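Local coordinates for hyperpolarization-activated (Ih) channel (Strongylocentrotus purpuratus, PDB 2PTM), which probably conducts potassium as a voltage-gated, hyperpolarization-activated channel subunit, of which this cytoplasmic C-linker and cyclic nucleotide-binding region binds cAMP, at residues E39-G44 with F96-P101; D63-N68 with V90-E95; V76-G81 with M115-Q120; L148-R153 with H172-L177. All blocks are in the same frame, centred on the assembly; numbering follows the deposited sequence.

Contact 1 (E39-G44 with F96-P101). With NCO (cobalt hexammine(III)), chain B.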
# COMPACT_ATOMS: atom_id res chain seq x y z
N GLU A 39 -11.10 -16.08 20.87
CA GLU A 39 -11.65 -17.42 20.99
C GLU A 39 -12.90 -17.55 20.13
O GLU A 39 -13.06 -18.53 19.41
CB GLU A 39 -12.00 -17.75 22.44
CG GLU A 39 -12.59 -19.16 22.58
CD GLU A 39 -13.14 -19.45 23.96
OE1 GLU A 39 -13.88 -18.60 24.50
OE2 GLU A 39 -12.86 -20.54 24.50
N TYR A 40 -13.78 -16.56 20.20
CA TYR A 40 -15.04 -16.61 19.47
C TYR A 40 -14.81 -16.59 17.96
O TYR A 40 -15.41 -17.36 17.21
CB TYR A 40 -15.97 -15.46 19.85
CG TYR A 40 -17.31 -15.57 19.15
CD1 TYR A 40 -18.38 -16.23 19.75
CD2 TYR A 40 -17.50 -15.05 17.88
CE1 TYR A 40 -19.61 -16.34 19.10
CE2 TYR A 40 -18.72 -15.15 17.23
CZ TYR A 40 -19.77 -15.80 17.84
OH TYR A 40 -20.98 -15.90 17.18
N ARG A 41 -13.95 -15.68 17.52
CA ARG A 41 -13.75 -15.51 16.09
C ARG A 41 -12.96 -16.64 15.47
O ARG A 41 -13.34 -17.16 14.42
CB ARG A 41 -13.06 -14.19 15.77
CG ARG A 41 -12.85 -14.03 14.28
CD ARG A 41 -12.35 -12.67 13.89
NE ARG A 41 -12.01 -12.63 12.47
CZ ARG A 41 -11.57 -11.54 11.84
NH1 ARG A 41 -11.42 -10.40 12.50
NH2 ARG A 41 -11.28 -11.60 10.55
N TYR A 42 -11.86 -17.02 16.12
CA TYR A 42 -10.90 -17.93 15.49
C TYR A 42 -11.02 -19.38 15.97
O TYR A 42 -10.64 -20.31 15.26
CB TYR A 42 -9.46 -17.41 15.62
CG TYR A 42 -9.25 -16.04 15.00
CD1 TYR A 42 -9.14 -15.87 13.62
CD2 TYR A 42 -9.17 -14.90 15.80
CE1 TYR A 42 -8.97 -14.62 13.05
CE2 TYR A 42 -8.99 -13.64 15.24
CZ TYR A 42 -8.89 -13.51 13.87
OH TYR A 42 -8.71 -12.25 13.31
N ARG A 43 -11.56 -19.56 17.17
CA ARG A 43 -11.81 -20.90 17.71
C ARG A 43 -10.57 -21.78 17.70
O ARG A 43 -10.65 -22.99 17.43
CB ARG A 43 -12.95 -21.58 16.94
CG ARG A 43 -14.26 -20.80 16.95
CD ARG A 43 -14.87 -20.74 18.34
NE ARG A 43 -16.14 -20.00 18.37
CZ ARG A 43 -17.29 -20.50 17.94
NH1 ARG A 43 -17.34 -21.73 17.45
NH2 ARG A 43 -18.40 -19.77 18.00
N GLY A 44 -9.41 -21.18 17.98
CA GLY A 44 -8.19 -21.94 18.16
C GLY A 44 -7.40 -22.19 16.90
O GLY A 44 -6.40 -22.91 16.91
N PHE A 96 -15.22 -9.70 6.32
CA PHE A 96 -15.77 -10.34 7.52
C PHE A 96 -15.43 -9.53 8.77
O PHE A 96 -14.28 -9.12 8.96
CB PHE A 96 -15.20 -11.75 7.65
CG PHE A 96 -15.76 -12.53 8.80
CD1 PHE A 96 -17.11 -12.84 8.85
CD2 PHE A 96 -14.94 -12.98 9.81
CE1 PHE A 96 -17.63 -13.58 9.90
CE2 PHE A 96 -15.45 -13.73 10.87
CZ PHE A 96 -16.80 -14.02 10.91
N GLU A 97 -16.41 -9.30 9.63
CA GLU A 97 -16.18 -8.57 10.87
C GLU A 97 -16.96 -9.28 11.96
O GLU A 97 -18.02 -9.83 11.70
CB GLU A 97 -16.65 -7.11 10.77
CG GLU A 97 -15.83 -6.25 9.79
CD GLU A 97 -16.16 -4.77 9.86
OE1 GLU A 97 -16.42 -4.26 10.98
OE2 GLU A 97 -16.17 -4.11 8.81
N VAL A 98 -16.42 -9.26 13.18
CA VAL A 98 -17.14 -9.82 14.32
C VAL A 98 -17.22 -8.74 15.37
O VAL A 98 -16.24 -8.03 15.60
CB VAL A 98 -16.40 -11.06 14.91
CG1 VAL A 98 -16.93 -11.37 16.30
CG2 VAL A 98 -16.55 -12.27 13.99
N PHE A 99 -18.40 -8.60 15.99
CA PHE A 99 -18.61 -7.70 17.12
C PHE A 99 -19.21 -8.47 18.31
O PHE A 99 -19.76 -9.57 18.15
CB PHE A 99 -19.51 -6.52 16.73
CG PHE A 99 -18.86 -5.50 15.83
CD1 PHE A 99 -18.26 -4.35 16.35
CD2 PHE A 99 -18.86 -5.67 14.45
CE1 PHE A 99 -17.65 -3.42 15.54
CE2 PHE A 99 -18.25 -4.74 13.61
CZ PHE A 99 -17.65 -3.60 14.16
N GLN A 100 -19.10 -7.87 19.49
CA GLN A 100 -19.49 -8.50 20.75
C GLN A 100 -20.70 -7.81 21.36
O GLN A 100 -21.01 -6.68 21.02
CB GLN A 100 -18.31 -8.46 21.72
CG GLN A 100 -17.21 -9.46 21.35
CD GLN A 100 -15.91 -9.22 22.08
OE1 GLN A 100 -15.26 -8.20 21.87
NE2 GLN A 100 -15.52 -10.17 22.93
N PRO A 101 -21.40 -8.51 22.28
CA PRO A 101 -22.57 -7.94 22.95
C PRO A 101 -22.29 -6.54 23.50
O PRO A 101 -21.24 -6.33 24.11
CB PRO A 101 -22.83 -8.93 24.09
CG PRO A 101 -22.34 -10.21 23.57
CD PRO A 101 -21.16 -9.90 22.69
CO NCO B . -12.92 -18.23 28.27
N1 NCO B . -11.85 -19.90 27.42
N2 NCO B . -13.41 -19.41 30.02
N3 NCO B . -11.17 -17.33 29.29
N4 NCO B . -14.90 -18.98 27.21
N5 NCO B . -14.06 -16.59 29.10
N6 NCO B . -12.41 -17.07 26.44
O HOH W 1 -12.52 -7.73 10.92
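Arg41 and Tyr40, near the end of C-linker helix 28-42, lean on Phe96 and Val98 of strand 95-99, which opens the beta roll of the cyclic nucleotide-binding domain. Arg41 runs extended, its CG anti to the backbone N (chi1 179°), and so carries its guanidinium past the Phe96 ring, the two side chains running in opposite directions. Arg41 NE comes to the ring's edge, 4.0 Å from Phe96 CE2, with the two planes 75° apart. A long, partly aliphatic side chain suits the place: Arg41 CG packs 4.1 Å from Val98 CG2, while NH1 goes on to a hydrogen bond with Tyr37 OH. The other branch of Val98, CG1, meets Tyr40 CD2 at 4.0 Å, and a valine is compact enough to offer one methyl to each neighbour. Beyond this interface Tyr40 stacks on Tyr162. Away from the strand, Glu39 OE1 accepts from N4 and N6 of a cobalt hexammine ion, each at 2.9 Å, and OE2 accepts from N1; Asp36 also binds it. A glutamine here would probably leave the trication without one of its balancing charges and weaken its hold. Over the centre of the Arg41 guanidinium sits Tyr42 OH, 3.2 Å above the plane, and a water that donates to Phe96 O bonds weakly to Arg41 NH1.

Contact 2 (D63-N68 with V90-E95)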
# COMPACT_ATOMS: atom_id res chain seq x y z
N ASP A 63 -15.52 -18.35 -6.86
CA ASP A 63 -16.10 -19.61 -6.43
C ASP A 63 -16.03 -19.75 -4.91
O ASP A 63 -17.00 -20.14 -4.26
CB ASP A 63 -15.40 -20.79 -7.10
CG ASP A 63 -15.67 -20.87 -8.58
OD1 ASP A 63 -16.54 -20.12 -9.07
OD2 ASP A 63 -15.02 -21.67 -9.27
N VAL A 64 -14.87 -19.43 -4.35
CA VAL A 64 -14.71 -19.56 -2.90
C VAL A 64 -15.56 -18.54 -2.15
O VAL A 64 -16.22 -18.87 -1.17
CB VAL A 64 -13.23 -19.47 -2.47
CG1 VAL A 64 -13.13 -19.58 -0.96
CG2 VAL A 64 -12.42 -20.56 -3.15
N ALA A 65 -15.57 -17.29 -2.62
CA ALA A 65 -16.37 -16.28 -1.94
C ALA A 65 -17.87 -16.61 -2.03
O ALA A 65 -18.62 -16.45 -1.06
CB ALA A 65 -16.10 -14.89 -2.50
N ASN A 66 -18.30 -17.09 -3.19
CA ASN A 66 -19.69 -17.48 -3.36
C ASN A 66 -20.07 -18.61 -2.42
O ASN A 66 -21.17 -18.61 -1.86
CB ASN A 66 -19.99 -17.88 -4.81
CG ASN A 66 -20.49 -16.71 -5.65
OD1 ASN A 66 -21.48 -16.07 -5.32
ND2 ASN A 66 -19.81 -16.45 -6.74
N TYR A 67 -19.18 -19.58 -2.25
CA TYR A 67 -19.50 -20.70 -1.36
C TYR A 67 -19.53 -20.28 0.11
O TYR A 67 -20.45 -20.64 0.85
CB TYR A 67 -18.54 -21.87 -1.55
CG TYR A 67 -19.02 -23.10 -0.81
CD1 TYR A 67 -19.89 -24.01 -1.41
CD2 TYR A 67 -18.65 -23.34 0.52
CE1 TYR A 67 -20.35 -25.13 -0.73
CE2 TYR A 67 -19.11 -24.45 1.20
CZ TYR A 67 -19.96 -25.34 0.58
OH TYR A 67 -20.43 -26.45 1.25
N ASN A 68 -18.52 -19.53 0.53
CA ASN A 68 -18.45 -19.10 1.92
C ASN A 68 -19.60 -18.17 2.29
O ASN A 68 -20.03 -18.13 3.45
CB ASN A 68 -17.10 -18.45 2.22
CG ASN A 68 -15.95 -19.43 2.09
OD1 ASN A 68 -16.16 -20.64 2.03
ND2 ASN A 68 -14.73 -18.90 2.05
N VAL A 90 -20.43 -8.40 -5.25
CA VAL A 90 -20.57 -8.04 -3.85
C VAL A 90 -19.80 -8.98 -2.94
O VAL A 90 -18.98 -8.54 -2.14
CB VAL A 90 -22.05 -7.99 -3.42
CG1 VAL A 90 -22.16 -7.79 -1.91
CG2 VAL A 90 -22.75 -6.87 -4.16
N VAL A 91 -20.05 -10.29 -3.08
CA VAL A 91 -19.44 -11.25 -2.16
C VAL A 91 -17.92 -11.22 -2.23
O VAL A 91 -17.26 -11.53 -1.25
CB VAL A 91 -19.97 -12.71 -2.33
CG1 VAL A 91 -21.45 -12.81 -1.96
CG2 VAL A 91 -19.71 -13.24 -3.74
N THR A 92 -17.36 -10.86 -3.38
CA THR A 92 -15.90 -10.81 -3.51
C THR A 92 -15.33 -9.55 -2.85
O THR A 92 -14.13 -9.45 -2.63
CB THR A 92 -15.44 -10.86 -4.98
OG1 THR A 92 -15.92 -9.70 -5.68
CG2 THR A 92 -15.95 -12.11 -5.67
N LEU A 93 -16.19 -8.59 -2.54
CA LEU A 93 -15.74 -7.34 -1.91
C LEU A 93 -16.09 -7.24 -0.43
O LEU A 93 -15.62 -6.32 0.24
CB LEU A 93 -16.30 -6.13 -2.65
CG LEU A 93 -15.94 -6.00 -4.13
CD1 LEU A 93 -16.61 -4.77 -4.72
CD2 LEU A 93 -14.43 -5.93 -4.34
N LEU A 94 -16.91 -8.15 0.07
CA LEU A 94 -17.30 -8.12 1.48
C LEU A 94 -16.12 -8.38 2.42
O LEU A 94 -15.23 -9.15 2.09
CB LEU A 94 -18.42 -9.14 1.75
CG LEU A 94 -19.77 -8.88 1.10
CD1 LEU A 94 -20.72 -10.03 1.42
CD2 LEU A 94 -20.36 -7.56 1.57
N GLU A 95 -16.11 -7.73 3.58
CA GLU A 95 -15.09 -7.99 4.60
C GLU A 95 -15.73 -8.58 5.85
O GLU A 95 -16.68 -8.02 6.38
CB GLU A 95 -14.35 -6.70 4.97
CG GLU A 95 -13.40 -6.21 3.89
CD GLU A 95 -12.18 -7.10 3.74
OE1 GLU A 95 -11.79 -7.73 4.74
OE2 GLU A 95 -11.61 -7.16 2.63
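Val91 and Ala65 form the heart of a close helix-helix contact between helix 58-68 of the C-linker and helix 84-93, which leads into the beta roll. The approach is tight: the CA atoms of Ala65 and Thr92 lie 5.7 Å apart, close enough that the small side chain of Ala65 suits the place. Ala65 points its methyl toward the other helix, where CB comes to 3.8 Å from Val91 O and 4.2 Å from Val91 CG2; the methyl alone fills the approach to that carbonyl. Val91 buries slightly more area than Ala65. Its CG1 stands beside the backbone N (chi1 -66°), which leaves CG2 between N and the carbonyl carbon, facing Ala65 and Asn66, while elsewhere the side chain packs on Val73 and Cys69. Thr92 adds a smaller touch, CG2 to Ala65 CB at 4.2 Å, and keeps its hydroxyl for the carbonyl of Arg89 in its own helix. Asn66 closes the border of the patch, crossing Val91 at about a right angle. An amide fits here because it can do two jobs: ND2 hydrogen-bonds Thr88 OG1, one turn before Val91, and Asn66 OD1 rests 3.7 Å from Val91 CG2.

Contact 3 (V76-G81 with M115-Q120)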
# COMPACT_ATOMS: atom_id res chain seq x y z
N VAL A 76 -30.48 -13.01 2.70
CA VAL A 76 -30.74 -11.61 2.38
C VAL A 76 -31.75 -11.46 1.24
O VAL A 76 -31.42 -11.68 0.07
CB VAL A 76 -29.43 -10.86 2.03
CG1 VAL A 76 -29.73 -9.39 1.74
CG2 VAL A 76 -28.44 -10.98 3.16
N PRO A 77 -32.99 -11.07 1.58
CA PRO A 77 -34.04 -10.91 0.56
C PRO A 77 -33.59 -9.96 -0.54
O PRO A 77 -34.02 -10.12 -1.68
CB PRO A 77 -35.20 -10.31 1.35
CG PRO A 77 -34.96 -10.75 2.78
CD PRO A 77 -33.47 -10.71 2.93
N PHE A 78 -32.72 -9.01 -0.20
CA PHE A 78 -32.16 -8.06 -1.16
C PHE A 78 -31.59 -8.76 -2.40
O PHE A 78 -31.71 -8.25 -3.51
CB PHE A 78 -31.09 -7.20 -0.46
CG PHE A 78 -30.37 -6.25 -1.37
CD1 PHE A 78 -31.04 -5.21 -1.99
CD2 PHE A 78 -29.01 -6.38 -1.59
CE1 PHE A 78 -30.37 -4.33 -2.82
CE2 PHE A 78 -28.33 -5.50 -2.42
CZ PHE A 78 -29.01 -4.47 -3.03
N PHE A 79 -30.99 -9.93 -2.20
CA PHE A 79 -30.34 -10.66 -3.29
C PHE A 79 -31.28 -11.51 -4.13
O PHE A 79 -30.86 -12.11 -5.11
CB PHE A 79 -29.22 -11.55 -2.75
CG PHE A 79 -28.05 -10.80 -2.19
CD1 PHE A 79 -27.52 -9.71 -2.85
CD2 PHE A 79 -27.46 -11.21 -1.00
CE1 PHE A 79 -26.44 -9.03 -2.33
CE2 PHE A 79 -26.38 -10.53 -0.48
CZ PHE A 79 -25.87 -9.44 -1.14
N VAL A 80 -32.55 -11.56 -3.73
CA VAL A 80 -33.53 -12.38 -4.44
C VAL A 80 -33.78 -11.85 -5.85
O VAL A 80 -34.20 -10.70 -6.03
CB VAL A 80 -34.85 -12.46 -3.66
N GLY A 81 -33.53 -12.69 -6.85
CA GLY A 81 -33.75 -12.33 -8.24
C GLY A 81 -32.67 -11.43 -8.81
O GLY A 81 -32.74 -11.03 -9.98
N MET A 115 -21.08 -0.13 4.99
CA MET A 115 -22.36 -0.68 5.45
C MET A 115 -22.13 -2.14 5.83
O MET A 115 -21.05 -2.69 5.58
CB MET A 115 -23.44 -0.59 4.38
CG MET A 115 -23.18 -1.49 3.18
SD MET A 115 -24.66 -1.64 2.18
CE MET A 115 -25.75 -2.46 3.32
N PHE A 116 -23.15 -2.76 6.42
CA PHE A 116 -23.01 -4.09 7.01
C PHE A 116 -24.15 -5.03 6.65
O PHE A 116 -25.32 -4.63 6.69
CB PHE A 116 -22.97 -3.99 8.54
CG PHE A 116 -21.89 -3.09 9.06
CD1 PHE A 116 -20.67 -3.61 9.46
CD2 PHE A 116 -22.10 -1.72 9.16
CE1 PHE A 116 -19.67 -2.78 9.95
CE2 PHE A 116 -21.10 -0.89 9.64
CZ PHE A 116 -19.88 -1.42 10.03
N PHE A 117 -23.82 -6.28 6.34
CA PHE A 117 -24.81 -7.34 6.18
C PHE A 117 -24.68 -8.26 7.37
O PHE A 117 -23.57 -8.63 7.75
CB PHE A 117 -24.53 -8.13 4.90
CG PHE A 117 -24.75 -7.34 3.65
CD1 PHE A 117 -25.98 -7.35 3.01
CD2 PHE A 117 -23.73 -6.56 3.11
CE1 PHE A 117 -26.20 -6.62 1.86
CE2 PHE A 117 -23.94 -5.82 1.96
CZ PHE A 117 -25.17 -5.85 1.34
N ILE A 118 -25.81 -8.65 7.96
CA ILE A 118 -25.78 -9.51 9.14
C ILE A 118 -25.81 -10.98 8.73
O ILE A 118 -26.80 -11.46 8.16
CB ILE A 118 -26.98 -9.24 10.08
CG1 ILE A 118 -27.00 -7.77 10.53
CG2 ILE A 118 -26.93 -10.16 11.30
CD1 ILE A 118 -28.22 -7.40 11.38
N GLN A 119 -24.73 -11.70 9.01
CA GLN A 119 -24.75 -13.14 8.79
C GLN A 119 -25.48 -13.75 9.95
O GLN A 119 -26.51 -14.42 9.78
CB GLN A 119 -23.35 -13.72 8.73
CG GLN A 119 -23.36 -15.25 8.57
CD GLN A 119 -21.98 -15.81 8.44
OE1 GLN A 119 -21.19 -15.78 9.38
NE2 GLN A 119 -21.66 -16.32 7.25
N GLN A 120 -24.98 -13.49 11.15
CA GLN A 120 -25.66 -13.96 12.35
C GLN A 120 -25.59 -12.95 13.47
O GLN A 120 -24.56 -12.31 13.67
CB GLN A 120 -25.09 -15.31 12.79
CG GLN A 120 -25.81 -16.47 12.13
CD GLN A 120 -25.42 -17.81 12.70
OE1 GLN A 120 -26.24 -18.51 13.29
NE2 GLN A 120 -24.15 -18.17 12.52
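Phe117 of strand 114-118, in the beta roll of the cyclic nucleotide-binding domain, puts its ring among three side chains of the turn that follows helix 70-75: Val76, Phe78 and Phe79. The aromatic contacts come first. Phe79 and Phe117 approach from opposite directions with their planes only 21° apart, but the rings are slid apart in their planes, so that the centroids are 5.8 Å apart and there is little overlap; the nearest atoms are Phe79 CZ and Phe117 CE1, at 4.1 Å. Phe78 comes instead to the edge of the Phe117 ring, Phe78 CD2 lying near that ring's plane and 4.5 Å from Phe117 CE1. The aliphatic contacts complete the surround. Val76 CG2 lies 4.4 Å from Phe117 CD1, and Met115, two residues back on the same strand, lays its CE methyl 3.9 Å above one face of the Phe117 ring, toward the rim. Flat, wide side chains suit such a place, since one phenylalanine can meet several apolar partners at once. No hydrogen bond joins the segments; the turn is shaped by its own backbone, Phe79 N donating to Val76 O at 2.9 Å in a short 3-10 segment. Phe78 also packs on Met183, Thr186 and Met187 of helix 181-192, Phe117 on Leu94, and strand 114-118 pairs with strands 163-169 and 141-142, so the turn lies wedged between the sheet and the C-terminal helix.

Contact 4 (L148-R153 with H172-L177). With CMP (adenosine-3',5'-cyclic-monophosphate), chain C.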
# COMPACT_ATOMS: atom_id res chain seq x y z
N LEU A 148 -25.78 6.37 1.03
CA LEU A 148 -26.65 6.86 -0.03
C LEU A 148 -26.75 8.38 -0.03
O LEU A 148 -26.77 9.01 -1.09
CB LEU A 148 -28.05 6.23 0.08
CG LEU A 148 -28.15 4.73 -0.18
CD1 LEU A 148 -29.50 4.17 0.26
CD2 LEU A 148 -27.88 4.42 -1.65
N THR A 149 -26.79 8.97 1.16
CA THR A 149 -26.95 10.42 1.28
C THR A 149 -25.62 11.15 1.34
O THR A 149 -25.54 12.35 1.10
CB THR A 149 -27.70 10.78 2.57
OG1 THR A 149 -26.88 10.45 3.70
CG2 THR A 149 -29.02 10.04 2.66
N ARG A 150 -24.56 10.41 1.67
CA ARG A 150 -23.25 11.00 1.92
C ARG A 150 -23.33 12.05 3.03
O ARG A 150 -22.53 12.99 3.07
CB ARG A 150 -22.68 11.60 0.63
CG ARG A 150 -22.62 10.61 -0.52
CD ARG A 150 -22.48 11.32 -1.86
NE ARG A 150 -22.65 10.38 -2.98
CZ ARG A 150 -23.82 10.07 -3.52
NH1 ARG A 150 -24.93 10.63 -3.07
NH2 ARG A 150 -23.87 9.21 -4.53
N GLU A 151 -24.30 11.88 3.91
CA GLU A 151 -24.47 12.73 5.09
C GLU A 151 -23.93 12.02 6.33
O GLU A 151 -22.79 11.55 6.34
CB GLU A 151 -25.94 13.09 5.29
CG GLU A 151 -26.54 13.92 4.16
CD GLU A 151 -26.04 15.35 4.16
OE1 GLU A 151 -25.31 15.72 5.11
OE2 GLU A 151 -26.38 16.10 3.22
N ARG A 152 -24.75 11.93 7.37
CA ARG A 152 -24.32 11.29 8.61
C ARG A 152 -25.21 10.12 8.98
O ARG A 152 -26.31 9.99 8.48
CB ARG A 152 -24.30 12.31 9.75
CG ARG A 152 -23.41 13.51 9.47
CD ARG A 152 -23.55 14.56 10.55
NE ARG A 152 -22.65 15.69 10.33
CZ ARG A 152 -21.45 15.81 10.90
NH1 ARG A 152 -21.03 14.87 11.74
NH2 ARG A 152 -20.68 16.86 10.65
N ARG A 153 -24.71 9.26 9.88
CA ARG A 153 -25.49 8.15 10.43
C ARG A 153 -26.77 8.67 11.09
O ARG A 153 -26.71 9.63 11.85
CB ARG A 153 -24.66 7.39 11.46
CG ARG A 153 -23.33 6.81 10.95
CD ARG A 153 -23.54 5.76 9.88
NE ARG A 153 -22.35 4.92 9.72
CZ ARG A 153 -22.22 3.97 8.79
NH1 ARG A 153 -23.20 3.74 7.93
NH2 ARG A 153 -21.10 3.24 8.74
N HIS A 172 -16.45 0.56 -2.49
CA HIS A 172 -16.98 -0.62 -3.15
C HIS A 172 -18.50 -0.54 -3.35
O HIS A 172 -19.02 -0.98 -4.37
CB HIS A 172 -16.63 -1.90 -2.38
CG HIS A 172 -15.16 -2.14 -2.24
ND1 HIS A 172 -14.26 -1.89 -3.26
CD2 HIS A 172 -14.42 -2.62 -1.21
CE1 HIS A 172 -13.04 -2.20 -2.86
NE2 HIS A 172 -13.11 -2.64 -1.62
N PHE A 173 -19.18 -0.01 -2.34
CA PHE A 173 -20.62 0.24 -2.39
C PHE A 173 -20.97 1.05 -3.63
O PHE A 173 -21.83 0.67 -4.44
CB PHE A 173 -21.04 0.98 -1.11
CG PHE A 173 -22.50 1.38 -1.06
CD1 PHE A 173 -23.45 0.52 -0.52
CD2 PHE A 173 -22.90 2.62 -1.51
CE1 PHE A 173 -24.78 0.90 -0.44
CE2 PHE A 173 -24.24 3.01 -1.44
CZ PHE A 173 -25.18 2.14 -0.90
N ASN A 174 -20.28 2.17 -3.80
CA ASN A 174 -20.54 3.04 -4.94
C ASN A 174 -20.16 2.39 -6.26
O ASN A 174 -20.77 2.65 -7.28
CB ASN A 174 -19.85 4.40 -4.76
CG ASN A 174 -20.61 5.33 -3.84
OD1 ASN A 174 -21.82 5.51 -3.99
ND2 ASN A 174 -19.92 5.92 -2.88
N GLN A 175 -19.16 1.52 -6.23
CA GLN A 175 -18.74 0.78 -7.41
C GLN A 175 -19.83 -0.19 -7.89
O GLN A 175 -20.22 -0.17 -9.05
CB GLN A 175 -17.45 0.01 -7.14
CG GLN A 175 -16.20 0.88 -7.03
CD GLN A 175 -14.97 0.08 -6.65
OE1 GLN A 175 -14.98 -1.15 -6.66
NE2 GLN A 175 -13.89 0.78 -6.32
N VAL A 176 -20.32 -1.03 -6.98
CA VAL A 176 -21.29 -2.05 -7.36
C VAL A 176 -22.65 -1.47 -7.78
O VAL A 176 -23.33 -2.03 -8.64
CB VAL A 176 -21.47 -3.12 -6.26
CG1 VAL A 176 -20.11 -3.63 -5.82
CG2 VAL A 176 -22.22 -2.56 -5.08
N LEU A 177 -23.02 -0.34 -7.18
CA LEU A 177 -24.27 0.34 -7.52
C LEU A 177 -24.21 1.03 -8.88
O LEU A 177 -25.24 1.21 -9.54
CB LEU A 177 -24.64 1.36 -6.44
CG LEU A 177 -25.59 0.85 -5.37
CD1 LEU A 177 -25.19 -0.52 -4.88
CD2 LEU A 177 -25.70 1.84 -4.21
P CMP C . -27.06 4.69 8.63
O1P CMP C . -27.75 6.07 8.89
O2P CMP C . -25.98 4.66 7.65
O5' CMP C . -26.71 4.22 10.13
C5' CMP C . -27.61 3.62 11.03
C4' CMP C . -28.47 2.55 10.37
O4' CMP C . -29.64 2.16 11.09
C3' CMP C . -29.08 3.16 9.13
O3' CMP C . -28.27 3.73 8.16
C2' CMP C . -30.12 2.16 8.64
O2' CMP C . -29.45 1.04 8.08
C1' CMP C . -30.58 1.68 10.06
N9 CMP C . -31.88 2.17 10.40
C8 CMP C . -32.28 3.48 10.77
N7 CMP C . -33.58 3.57 11.06
C5 CMP C . -34.09 2.28 10.86
C6 CMP C . -35.38 1.68 10.97
N6 CMP C . -36.46 2.42 11.38
N1 CMP C . -35.52 0.35 10.67
C2 CMP C . -34.43 -0.35 10.30
N3 CMP C . -33.15 0.06 10.15
C4 CMP C . -33.02 1.38 10.46
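Leu148, on short helix 145-149, sends its CD2 methyl to the edge of the Phe173 ring, in the ring plane and 3.6 Å from Phe173 CZ, with the two side chains at about a right angle. A leucine's forked end suits this corner: the same CD2 touches Leu177 CD2 at 4.2 Å, one turn on in helix 170-179, while the side chain also packs on Met187 and Ala191 of helix 181-192. At the end of helix 145-149, Thr149 OG1 accepts from Glu151 N at 3.0 Å, an ST turn that helps bring the chain round to Arg153. From there the Arg153 side chain can be followed to cAMP. Arg153 CB lies 4.0 Å from O5' of the ligand. The chain then bends at chi2 (-64°), laying Arg153 CD 3.5 Å from both O2P and O5'. Arg153 CZ is 4.0 Å from O2P, and at the tip Arg153 NH1 donates to O2P at 2.9 Å with an N-H...O angle of 155°, the oxygen lying in the guanidinium plane. NH2 is steadied by the carbonyl of Arg114. With a methionine in its place, the phosphate would probably lose its charge partner and the Arg114 carbonyl its donor. With Glu144 OE1 and the backbone N atoms of Gly143, Cys146 and Val154, which also bind cAMP, this arginine belongs to the phosphate-binding cassette characteristic of cyclic nucleotide-binding domains.

Along the chain, contact 2 lies within the span of contact 1, contact 3 alternates with both, and contact 4 follows them all. Contacts 1 and 2 meet in sequence where helix 84-93 runs into strand 95-99, yet their centres are 19 Å apart. Contacts 1 and 3 both reach the sheet containing strands 95-99 and 114-118. Leu94 of contact 2 packs on Phe117 of contact 3, whose Met115 meets Phe173 of contact 4; the centres of contacts 3 and 4 are 16 Å apart. Contacts 2 and 4 also touch directly, Leu93 on His172 and Val176. Contacts 1 and 4 are 27 Å apart. The series runs from C-linker to cAMP site, consistent with a mechanical connection.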